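Local structure of oxidoreductase, zinc-binding dehydrogenase family (5K1S) at residues 21-32 / 64-75; 174-185 / 275-283. The protein is a zinc-binding, medium-chain-type reductase involved in the alternative de novo biosynthesis of isovaleryl coenzyme A in Myxococcus xanthus. All blocks are in the same frame, centred on the assembly; numbering follows the deposited sequence.

Contact 1: residues 21-32 / 64-75; sequences VVLRSFGEAGNL and RRGNLPRTSVPA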
loop_
_atom_site.group_PDB
_atom_site.type_symbol
_atom_site.label_atom_id
_atom_site.label_comp_id
_atom_site.label_asym_id
_atom_site.label_seq_id
_atom_site.Cartn_x
_atom_site.Cartn_y
_atom_site.Cartn_z
ATOM N N VAL A 21 -29.330 26.277 6.636
ATOM C CA VAL A 21 -28.757 26.772 5.390
ATOM C C VAL A 21 -29.100 25.785 4.284
ATOM O O VAL A 21 -28.766 24.597 4.366
ATOM C CB VAL A 21 -27.242 26.966 5.521
ATOM C CG1 VAL A 21 -26.616 27.304 4.174
ATOM C CG2 VAL A 21 -26.944 28.061 6.529
ATOM N N VAL A 22 -29.776 26.271 3.248
ATOM C CA VAL A 22 -30.240 25.436 2.149
ATOM C C VAL A 22 -29.501 25.836 0.881
ATOM O O VAL A 22 -29.215 27.019 0.660
ATOM C CB VAL A 22 -31.765 25.555 1.955
ATOM C CG1 VAL A 22 -32.245 24.561 0.903
ATOM C CG2 VAL A 22 -32.488 25.331 3.274
ATOM N N LEU A 23 -29.190 24.842 0.055
ATOM C CA LEU A 23 -28.562 25.043 -1.245
ATOM C C LEU A 23 -29.553 24.583 -2.305
ATOM O O LEU A 23 -29.810 23.382 -2.440
ATOM C CB LEU A 23 -27.249 24.265 -1.344
ATOM C CG LEU A 23 -26.476 24.410 -2.657
ATOM C CD1 LEU A 23 -25.845 25.788 -2.753
ATOM C CD2 LEU A 23 -25.426 23.316 -2.779
ATOM N N ARG A 24 -30.111 25.532 -3.053
ATOM C CA ARG A 24 -31.105 25.221 -4.072
ATOM C C ARG A 24 -30.527 25.179 -5.480
ATOM O O ARG A 24 -31.230 24.763 -6.406
ATOM C CB ARG A 24 -32.252 26.236 -4.010
ATOM C CG ARG A 24 -32.928 26.271 -2.649
ATOM C CD ARG A 24 -34.282 26.956 -2.677
ATOM N NE ARG A 24 -35.003 26.733 -1.424
ATOM C CZ ARG A 24 -35.744 25.659 -1.161
ATOM N NH1 ARG A 24 -35.878 24.695 -2.064
ATOM N NH2 ARG A 24 -36.355 25.543 0.010
ATOM N N SER A 25 -29.273 25.587 -5.666
ATOM C CA SER A 25 -28.597 25.425 -6.947
ATOM C C SER A 25 -27.097 25.365 -6.702
ATOM O O SER A 25 -26.543 26.234 -6.023
ATOM C CB SER A 25 -28.938 26.567 -7.914
ATOM O OG SER A 25 -28.410 27.805 -7.467
ATOM N N PHE A 26 -26.450 24.336 -7.243
ATOM C CA PHE A 26 -25.004 24.225 -7.120
ATOM C C PHE A 26 -24.331 25.424 -7.777
ATOM O O PHE A 26 -24.789 25.925 -8.806
ATOM C CB PHE A 26 -24.513 22.930 -7.764
ATOM C CG PHE A 26 -25.108 21.688 -7.164
ATOM C CD1 PHE A 26 -24.795 21.309 -5.870
ATOM C CD2 PHE A 26 -25.968 20.892 -7.901
ATOM C CE1 PHE A 26 -25.337 20.165 -5.318
ATOM C CE2 PHE A 26 -26.512 19.746 -7.355
ATOM C CZ PHE A 26 -26.194 19.382 -6.061
ATOM N N GLY A 27 -23.239 25.886 -7.174
ATOM C CA GLY A 27 -22.522 27.024 -7.712
ATOM C C GLY A 27 -21.649 27.740 -6.703
ATOM O O GLY A 27 -20.947 27.104 -5.911
ATOM N N GLU A 28 -21.688 29.071 -6.726
ATOM C CA GLU A 28 -20.822 29.877 -5.881
ATOM C C GLU A 28 -21.253 29.793 -4.418
ATOM O O GLU A 28 -22.364 29.370 -4.086
ATOM C CB GLU A 28 -20.834 31.334 -6.339
ATOM C CG GLU A 28 -22.197 32.003 -6.233
ATOM C CD GLU A 28 -22.162 33.470 -6.605
ATOM O OE1 GLU A 28 -21.203 33.894 -7.287
ATOM O OE2 GLU A 28 -23.095 34.201 -6.209
ATOM N N ALA A 29 -20.345 30.221 -3.536
ATOM C CA ALA A 29 -20.595 30.151 -2.101
ATOM C C ALA A 29 -21.865 30.895 -1.711
ATOM O O ALA A 29 -22.535 30.512 -0.744
ATOM C CB ALA A 29 -19.397 30.715 -1.337
ATOM N N GLY A 30 -22.213 31.951 -2.444
ATOM C CA GLY A 30 -23.383 32.747 -2.117
ATOM C C GLY A 30 -24.703 32.016 -2.250
ATOM O O GLY A 30 -25.716 32.517 -1.748
ATOM N N ASN A 31 -24.721 30.855 -2.908
ATOM C CA ASN A 31 -25.955 30.095 -3.059
ATOM C C ASN A 31 -26.446 29.507 -1.743
ATOM O O ASN A 31 -27.597 29.065 -1.677
ATOM C CB ASN A 31 -25.755 28.980 -4.083
ATOM C CG ASN A 31 -25.393 29.513 -5.451
ATOM O OD1 ASN A 31 -25.048 30.685 -5.598
ATOM N ND2 ASN A 31 -25.470 28.656 -6.463
ATOM N N LEU A 32 -25.607 29.486 -0.710
ATOM C CA LEU A 32 -26.018 29.031 0.613
ATOM C C LEU A 32 -26.826 30.133 1.290
ATOM O O LEU A 32 -26.350 31.266 1.420
ATOM C CB LEU A 32 -24.792 28.665 1.446
ATOM C CG LEU A 32 -23.905 27.539 0.906
ATOM C CD1 LEU A 32 -22.606 27.470 1.691
ATOM C CD2 LEU A 32 -24.625 26.198 0.951
ATOM N N ARG A 64 -20.839 21.665 -2.621
ATOM C CA ARG A 64 -21.641 22.824 -3.001
ATOM C C ARG A 64 -21.580 23.092 -4.499
ATOM O O ARG A 64 -22.553 23.585 -5.079
ATOM C CB ARG A 64 -21.177 24.061 -2.231
ATOM C CG ARG A 64 -21.859 25.343 -2.680
ATOM C CD ARG A 64 -21.403 26.551 -1.886
ATOM N NE ARG A 64 -19.950 26.709 -1.874
ATOM C CZ ARG A 64 -19.218 27.061 -2.922
ATOM N NH1 ARG A 64 -19.786 27.279 -4.100
ATOM N NH2 ARG A 64 -17.905 27.183 -2.797
ATOM N N ARG A 65 -20.451 22.787 -5.140
ATOM C CA ARG A 65 -20.279 23.054 -6.563
ATOM C C ARG A 65 -20.982 22.038 -7.451
ATOM O O ARG A 65 -20.941 22.184 -8.677
ATOM C CB ARG A 65 -18.790 23.088 -6.916
ATOM C CG ARG A 65 -18.048 24.290 -6.364
ATOM C CD ARG A 65 -16.558 24.208 -6.648
ATOM N NE ARG A 65 -15.829 25.327 -6.055
ATOM C CZ ARG A 65 -14.521 25.334 -5.823
ATOM N NH1 ARG A 65 -13.778 24.274 -6.122
ATOM N NH2 ARG A 65 -13.951 26.401 -5.279
ATOM N N GLY A 66 -21.625 21.026 -6.873
ATOM C CA GLY A 66 -22.245 19.977 -7.655
ATOM C C GLY A 66 -21.305 18.872 -8.082
ATOM O O GLY A 66 -21.699 18.021 -8.888
ATOM N N ASN A 67 -20.080 18.850 -7.562
ATOM C CA ASN A 67 -19.083 17.870 -7.963
ATOM C C ASN A 67 -19.152 16.585 -7.146
ATOM O O ASN A 67 -18.264 15.738 -7.277
ATOM C CB ASN A 67 -17.685 18.486 -7.867
ATOM C CG ASN A 67 -17.463 19.578 -8.901
ATOM O OD1 ASN A 67 -17.970 19.498 -10.018
ATOM N ND2 ASN A 67 -16.714 20.609 -8.530
ATOM N N LEU A 68 -20.173 16.428 -6.306
ATOM C CA LEU A 68 -20.483 15.145 -5.687
ATOM C C LEU A 68 -21.730 14.589 -6.361
ATOM O O LEU A 68 -22.824 15.144 -6.174
ATOM C CB LEU A 68 -20.707 15.297 -4.181
ATOM C CG LEU A 68 -19.455 15.214 -3.302
ATOM C CD1 LEU A 68 -18.861 13.811 -3.316
ATOM C CD2 LEU A 68 -18.417 16.224 -3.744
ATOM N N PRO A 69 -21.634 13.513 -7.148
ATOM C CA PRO A 69 -22.766 13.150 -8.019
ATOM C C PRO A 69 -24.053 12.835 -7.276
ATOM O O PRO A 69 -25.138 13.124 -7.797
ATOM C CB PRO A 69 -22.245 11.919 -8.778
ATOM C CG PRO A 69 -20.763 11.967 -8.640
ATOM C CD PRO A 69 -20.502 12.584 -7.309
ATOM N N ARG A 70 -23.979 12.253 -6.084
ATOM C CA ARG A 70 -25.176 11.784 -5.402
ATOM C C ARG A 70 -25.875 12.868 -4.589
ATOM O O ARG A 70 -26.941 12.603 -4.024
ATOM C CB ARG A 70 -24.833 10.595 -4.500
ATOM C CG ARG A 70 -24.437 9.352 -5.282
ATOM C CD ARG A 70 -24.545 8.089 -4.445
ATOM N NE ARG A 70 -23.571 8.066 -3.359
ATOM C CZ ARG A 70 -22.329 7.605 -3.466
ATOM N NH1 ARG A 70 -21.524 7.628 -2.410
ATOM N NH2 ARG A 70 -21.886 7.123 -4.621
ATOM N N THR A 71 -25.321 14.075 -4.518
ATOM C CA THR A 71 -26.015 15.177 -3.868
ATOM C C THR A 71 -27.073 15.745 -4.808
ATOM O O THR A 71 -26.907 15.752 -6.030
ATOM C CB THR A 71 -25.034 16.276 -3.457
ATOM O OG1 THR A 71 -23.894 15.693 -2.814
ATOM C CG2 THR A 71 -25.700 17.257 -2.496
ATOM N N SER A 72 -28.172 16.222 -4.225
ATOM C CA SER A 72 -29.314 16.682 -5.004
ATOM C C SER A 72 -29.961 17.879 -4.324
ATOM O O SER A 72 -30.312 17.812 -3.141
ATOM C CB SER A 72 -30.337 15.555 -5.179
ATOM O OG SER A 72 -31.399 15.958 -6.024
ATOM N N VAL A 73 -30.125 18.964 -5.078
ATOM C CA VAL A 73 -30.748 20.178 -4.558
ATOM C C VAL A 73 -32.271 20.012 -4.507
ATOM O O VAL A 73 -32.852 19.356 -5.373
ATOM C CB VAL A 73 -30.374 21.414 -5.404
ATOM C CG1 VAL A 73 -28.879 21.672 -5.342
ATOM C CG2 VAL A 73 -30.833 21.246 -6.852
ATOM N N PRO A 74 -32.930 20.605 -3.498
ATOM C CA PRO A 74 -32.350 21.365 -2.383
ATOM C C PRO A 74 -31.593 20.459 -1.417
ATOM O O PRO A 74 -31.979 19.303 -1.239
ATOM C CB PRO A 74 -33.571 21.995 -1.712
ATOM C CG PRO A 74 -34.695 21.083 -2.046
ATOM C CD PRO A 74 -34.400 20.554 -3.419
ATOM N N ALA A 75 -30.526 20.973 -0.809
ATOM C CA ALA A 75 -29.634 20.146 -0.011
ATOM C C ALA A 75 -29.159 20.901 1.220
ATOM O O ALA A 75 -28.863 22.098 1.154
ATOM C CB ALA A 75 -28.420 19.691 -0.834
#

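Contact 2: residues 174-185 / 275-283; sequences TVRTRGKVRAGE and GGRVVVVGN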
loop_
_atom_site.group_PDB
_atom_site.type_symbol
_atom_site.label_atom_id
_atom_site.label_comp_id
_atom_site.label_asym_id
_atom_site.label_seq_id
_atom_site.Cartn_x
_atom_site.Cartn_y
_atom_site.Cartn_z
ATOM N N THR A 174 -5.470 6.610 10.214
ATOM C CA THR A 174 -4.199 6.598 9.494
ATOM C C THR A 174 -3.059 6.117 10.384
ATOM O O THR A 174 -2.331 5.185 10.026
ATOM C CB THR A 174 -3.892 8.000 8.960
ATOM O OG1 THR A 174 -4.984 8.458 8.154
ATOM C CG2 THR A 174 -2.616 7.998 8.128
ATOM N N VAL A 175 -2.887 6.751 11.545
ATOM C CA VAL A 175 -1.730 6.477 12.390
ATOM C C VAL A 175 -1.832 5.091 13.016
ATOM O O VAL A 175 -0.848 4.342 13.056
ATOM C CB VAL A 175 -1.599 7.574 13.464
ATOM C CG1 VAL A 175 -0.416 7.300 14.387
ATOM C CG2 VAL A 175 -1.462 8.945 12.810
ATOM N N ARG A 176 -3.013 4.727 13.515
ATOM C CA ARG A 176 -3.177 3.520 14.321
ATOM C C ARG A 176 -3.745 2.352 13.523
ATOM O O ARG A 176 -3.067 1.340 13.324
ATOM C CB ARG A 176 -4.087 3.815 15.516
ATOM C CG ARG A 176 -3.451 4.678 16.566
ATOM C CD ARG A 176 -4.340 4.746 17.778
ATOM N NE ARG A 176 -3.756 5.553 18.841
ATOM C CZ ARG A 176 -4.391 5.876 19.964
ATOM N NH1 ARG A 176 -5.637 5.462 20.166
ATOM N NH2 ARG A 176 -3.783 6.615 20.880
ATOM N N THR A 177 -4.994 2.474 13.074
ATOM C CA THR A 177 -5.676 1.348 12.447
ATOM C C THR A 177 -4.894 0.835 11.244
ATOM O O THR A 177 -4.633 -0.367 11.122
ATOM C CB THR A 177 -7.090 1.760 12.035
ATOM O OG1 THR A 177 -7.628 2.671 13.003
ATOM C CG2 THR A 177 -7.988 0.544 11.940
ATOM N N ARG A 178 -4.501 1.737 10.347
ATOM C CA ARG A 178 -3.784 1.359 9.136
ATOM C C ARG A 178 -2.273 1.412 9.327
ATOM O O ARG A 178 -1.570 0.444 9.018
ATOM C CB ARG A 178 -4.208 2.274 7.982
ATOM C CG ARG A 178 -5.688 2.186 7.638
ATOM C CD ARG A 178 -6.016 0.878 6.939
ATOM N NE ARG A 178 -5.351 0.780 5.645
ATOM C CZ ARG A 178 -5.260 -0.333 4.928
ATOM N NH1 ARG A 178 -5.788 -1.464 5.375
ATOM N NH2 ARG A 178 -4.633 -0.317 3.760
ATOM N N GLY A 179 -1.757 2.531 9.837
ATOM C CA GLY A 179 -0.318 2.672 9.983
ATOM C C GLY A 179 0.263 1.750 11.039
ATOM O O GLY A 179 1.369 1.229 10.878
ATOM N N LYS A 180 -0.469 1.539 12.133
ATOM C CA LYS A 180 -0.003 0.695 13.234
ATOM C C LYS A 180 1.341 1.191 13.764
ATOM O O LYS A 180 2.274 0.418 13.993
ATOM C CB LYS A 180 0.086 -0.770 12.800
ATOM C CG LYS A 180 -1.212 -1.336 12.252
ATOM C CD LYS A 180 -1.014 -2.746 11.727
ATOM C CE LYS A 180 -2.225 -3.226 10.946
ATOM N NZ LYS A 180 -1.996 -4.564 10.332
ATOM N N VAL A 181 1.435 2.508 13.960
ATOM C CA VAL A 181 2.670 3.104 14.451
ATOM C C VAL A 181 2.963 2.579 15.847
ATOM O O VAL A 181 2.094 2.587 16.730
ATOM C CB VAL A 181 2.564 4.636 14.440
ATOM C CG1 VAL A 181 3.843 5.267 14.980
ATOM C CG2 VAL A 181 2.277 5.137 13.032
ATOM N N ARG A 182 4.194 2.123 16.054
ATOM C CA ARG A 182 4.632 1.585 17.331
ATOM C C ARG A 182 5.643 2.523 17.975
ATOM O O ARG A 182 6.387 3.230 17.289
ATOM C CB ARG A 182 5.249 0.194 17.156
ATOM C CG ARG A 182 4.364 -0.786 16.400
ATOM C CD ARG A 182 2.978 -0.883 17.022
ATOM N NE ARG A 182 2.109 -1.810 16.305
ATOM C CZ ARG A 182 0.797 -1.902 16.498
ATOM N NH1 ARG A 182 0.194 -1.121 17.385
ATOM N NH2 ARG A 182 0.084 -2.773 15.798
ATOM N N ALA A 183 5.654 2.527 19.307
ATOM C CA ALA A 183 6.577 3.376 20.044
ATOM C C ALA A 183 8.014 3.038 19.672
ATOM O O ALA A 183 8.405 1.867 19.647
ATOM C CB ALA A 183 6.364 3.205 21.548
ATOM N N GLY A 184 8.801 4.071 19.377
ATOM C CA GLY A 184 10.185 3.922 18.984
ATOM C C GLY A 184 10.439 4.156 17.510
ATOM O O GLY A 184 11.580 4.452 17.132
ATOM N N GLU A 185 9.416 4.034 16.670
ATOM C CA GLU A 185 9.576 4.258 15.245
ATOM C C GLU A 185 9.666 5.751 14.941
ATOM O O GLU A 185 9.215 6.600 15.714
ATOM C CB GLU A 185 8.414 3.641 14.466
ATOM C CG GLU A 185 8.459 2.125 14.376
ATOM C CD GLU A 185 7.247 1.548 13.670
ATOM O OE1 GLU A 185 6.140 2.101 13.838
ATOM O OE2 GLU A 185 7.401 0.544 12.941
ATOM N N GLY A 275 12.049 -1.631 4.208
ATOM C CA GLY A 275 10.866 -2.193 4.826
ATOM C C GLY A 275 9.883 -1.176 5.357
ATOM O O GLY A 275 8.903 -1.560 6.001
ATOM N N GLY A 276 10.113 0.111 5.111
ATOM C CA GLY A 276 9.197 1.126 5.582
ATOM C C GLY A 276 7.863 1.071 4.865
ATOM O O GLY A 276 7.712 0.464 3.804
ATOM N N ARG A 277 6.872 1.729 5.464
ATOM C CA ARG A 277 5.510 1.718 4.949
ATOM C C ARG A 277 4.987 3.144 4.858
ATOM O O ARG A 277 5.112 3.919 5.811
ATOM C CB ARG A 277 4.596 0.865 5.837
ATOM C CG ARG A 277 4.565 1.288 7.294
ATOM C CD ARG A 277 3.971 0.200 8.171
ATOM N NE ARG A 277 3.793 0.646 9.550
ATOM C CZ ARG A 277 4.760 0.682 10.461
ATOM N NH1 ARG A 277 5.992 0.301 10.152
ATOM N NH2 ARG A 277 4.495 1.105 11.690
ATOM N N VAL A 278 4.403 3.482 3.711
ATOM C CA VAL A 278 3.835 4.802 3.460
ATOM C C VAL A 278 2.320 4.675 3.521
ATOM O O VAL A 278 1.724 3.896 2.769
ATOM C CB VAL A 278 4.286 5.361 2.102
ATOM C CG1 VAL A 278 3.630 6.712 1.830
ATOM C CG2 VAL A 278 5.798 5.480 2.059
ATOM N N VAL A 279 1.697 5.445 4.405
ATOM C CA VAL A 279 0.249 5.447 4.563
ATOM C C VAL A 279 -0.286 6.675 3.837
ATOM O O VAL A 279 -0.103 7.809 4.295
ATOM C CB VAL A 279 -0.162 5.445 6.040
ATOM C CG1 VAL A 279 -1.665 5.247 6.167
ATOM C CG2 VAL A 279 0.587 4.356 6.798
ATOM N N VAL A 280 -0.946 6.455 2.706
ATOM C CA VAL A 280 -1.429 7.542 1.862
ATOM C C VAL A 280 -2.865 7.859 2.257
ATOM O O VAL A 280 -3.729 6.975 2.253
ATOM C CB VAL A 280 -1.338 7.174 0.375
ATOM C CG1 VAL A 280 -1.697 8.376 -0.490
ATOM C CG2 VAL A 280 0.055 6.662 0.035
ATOM N N VAL A 281 -3.120 9.122 2.595
ATOM C CA VAL A 281 -4.468 9.561 2.944
ATOM C C VAL A 281 -4.936 10.766 2.143
ATOM O O VAL A 281 -6.154 11.012 2.069
ATOM C CB VAL A 281 -4.560 9.855 4.460
ATOM C CG1 VAL A 281 -3.625 10.988 4.856
ATOM C CG2 VAL A 281 -5.998 10.164 4.875
ATOM N N GLY A 282 -4.052 11.538 1.510
ATOM C CA GLY A 282 -4.464 12.746 0.830
ATOM C C GLY A 282 -3.712 12.950 -0.470
ATOM O O GLY A 282 -2.604 12.446 -0.665
ATOM N N ASN A 283 -4.353 13.708 -1.365
ATOM C CA ASN A 283 -3.741 14.131 -2.629
ATOM C C ASN A 283 -4.295 15.525 -2.941
ATOM O O ASN A 283 -5.290 15.666 -3.657
ATOM C CB ASN A 283 -4.027 13.148 -3.754
ATOM C CG ASN A 283 -3.045 13.279 -4.900
ATOM O OD1 ASN A 283 -1.917 13.741 -4.716
ATOM N ND2 ASN A 283 -3.467 12.877 -6.092
#

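Contact 1: residues 21-32 / 64-75
The Phe26 ring is sandwiched between Val73 and Gly66. Val73 CG1 sits over the centre of one face, 3.6 Å from the ring centroid, and Gly66 CA lies over the opposite face, shifted toward the rim; both are CH-pi contacts. At the edge, in the ring plane, is Arg64 O, 3.3 Å from Phe26 CD1, while Thr71 O lies near the plane by CZ. The ring is put there by a first torsion that sets CG beside the backbone N and anti to the carbonyl carbon (chi1 -59°). With an alanine here the ring would be gone, and Val73 CG1 and Gly66 CA would probably face a gap, with the 66-73 loop less firmly held. Ala29 lies over one face of the Arg64 guanidinium, but the exact setting of NH1 against the 27-29 backbone is doubtful. The Arg64 chain bends at chi3 (53°), and its side chain crosses that of Leu32 at about a right angle, CD against CG; its NH2 makes a salt bridge with Glu347, its NE a hydrogen bond with His343. Near the Arg24 guanidinium, which pairs with Glu35, Pro74 CB comes in obliquely.

The backbones are tied at two places. Leu23 and Ala75 form a single antiparallel hydrogen-bonded pair, with Leu23 N to Ala75 O and Ala75 N to Leu23 O both 3.0 Å. Gly27 N donates to Arg64 O at 3.2 Å, next to the Schellman motif in which Gly66, at positive phi, ends the preceding helix. The contact thus joins strand 17-23 and the turn after it to the end of helix 58-64 and its following loop, with helix 339-347 packed on Ala29 and Leu32 and strand 32-38 on Val22.

Contact 2: residues 174-185 / 275-283
Arg277 and Glu185 form a salt bridge. The guanidinium meets the carboxylate end-on: NH2 of Arg277 is 2.9 Å from Glu185 OE1, and NH1 of Arg277 is 3.1 Å from Glu185 OE2, the planes turned 36° apart. Arg182 N also donates to Glu185 OE1, from above the carboxylate plane in a nearly straight bond (177°).

The hydrogen bonds to the backbone use the NE side of the same group. NE and NH2 of Arg277 both point to Gly179 O; NE, 2.8 Å from that oxygen, lies in the carbonyl plane. With CG between the backbone N and the carbonyl carbon (chi1 56°), the extended Arg277 chain carries its guanidinium to this loop, linking Gly179 with the residue just before strand 186-190; bonds on two sides fix its rotation.

Van der Waals contacts follow along the strand and just past it. The Thr174 and Val279 side chains slide past each other in opposite directions, CG2 to CG1 3.5 Å, and Val281 CG2 sits by Thr174 OG1, which bonds to Thr170 O.

Helix 165-178 and its exit loop thus lie against strand 276-280 of a six-stranded parallel sheet, order 3-2-1-4-5-6, the hallmark of the Rossmann fold.

From the N terminus, contact 1 comes first: strand 17-23 and the turn after it meet the loop beyond helix 58-64, closing a loop that holds strands 32-38 and 46-56 and the zinc ligand Cys57. The chain then adds His79 and Cys166 to that zinc site before contact 2 begins. Contact 2 joins the end of helix 165-178 to strand 276-280, closing a longer loop that includes strands 186-190, 210-215, 231-234 and 253-258. The two run in series, neither enclosing nor crossing the other. Their centres are about 35 Å apart, on opposite sides of the chain's centre: contact 1 ties the N-terminal strand to the GroES-like, catalytic part; contact 2 lies in the Rossmann part.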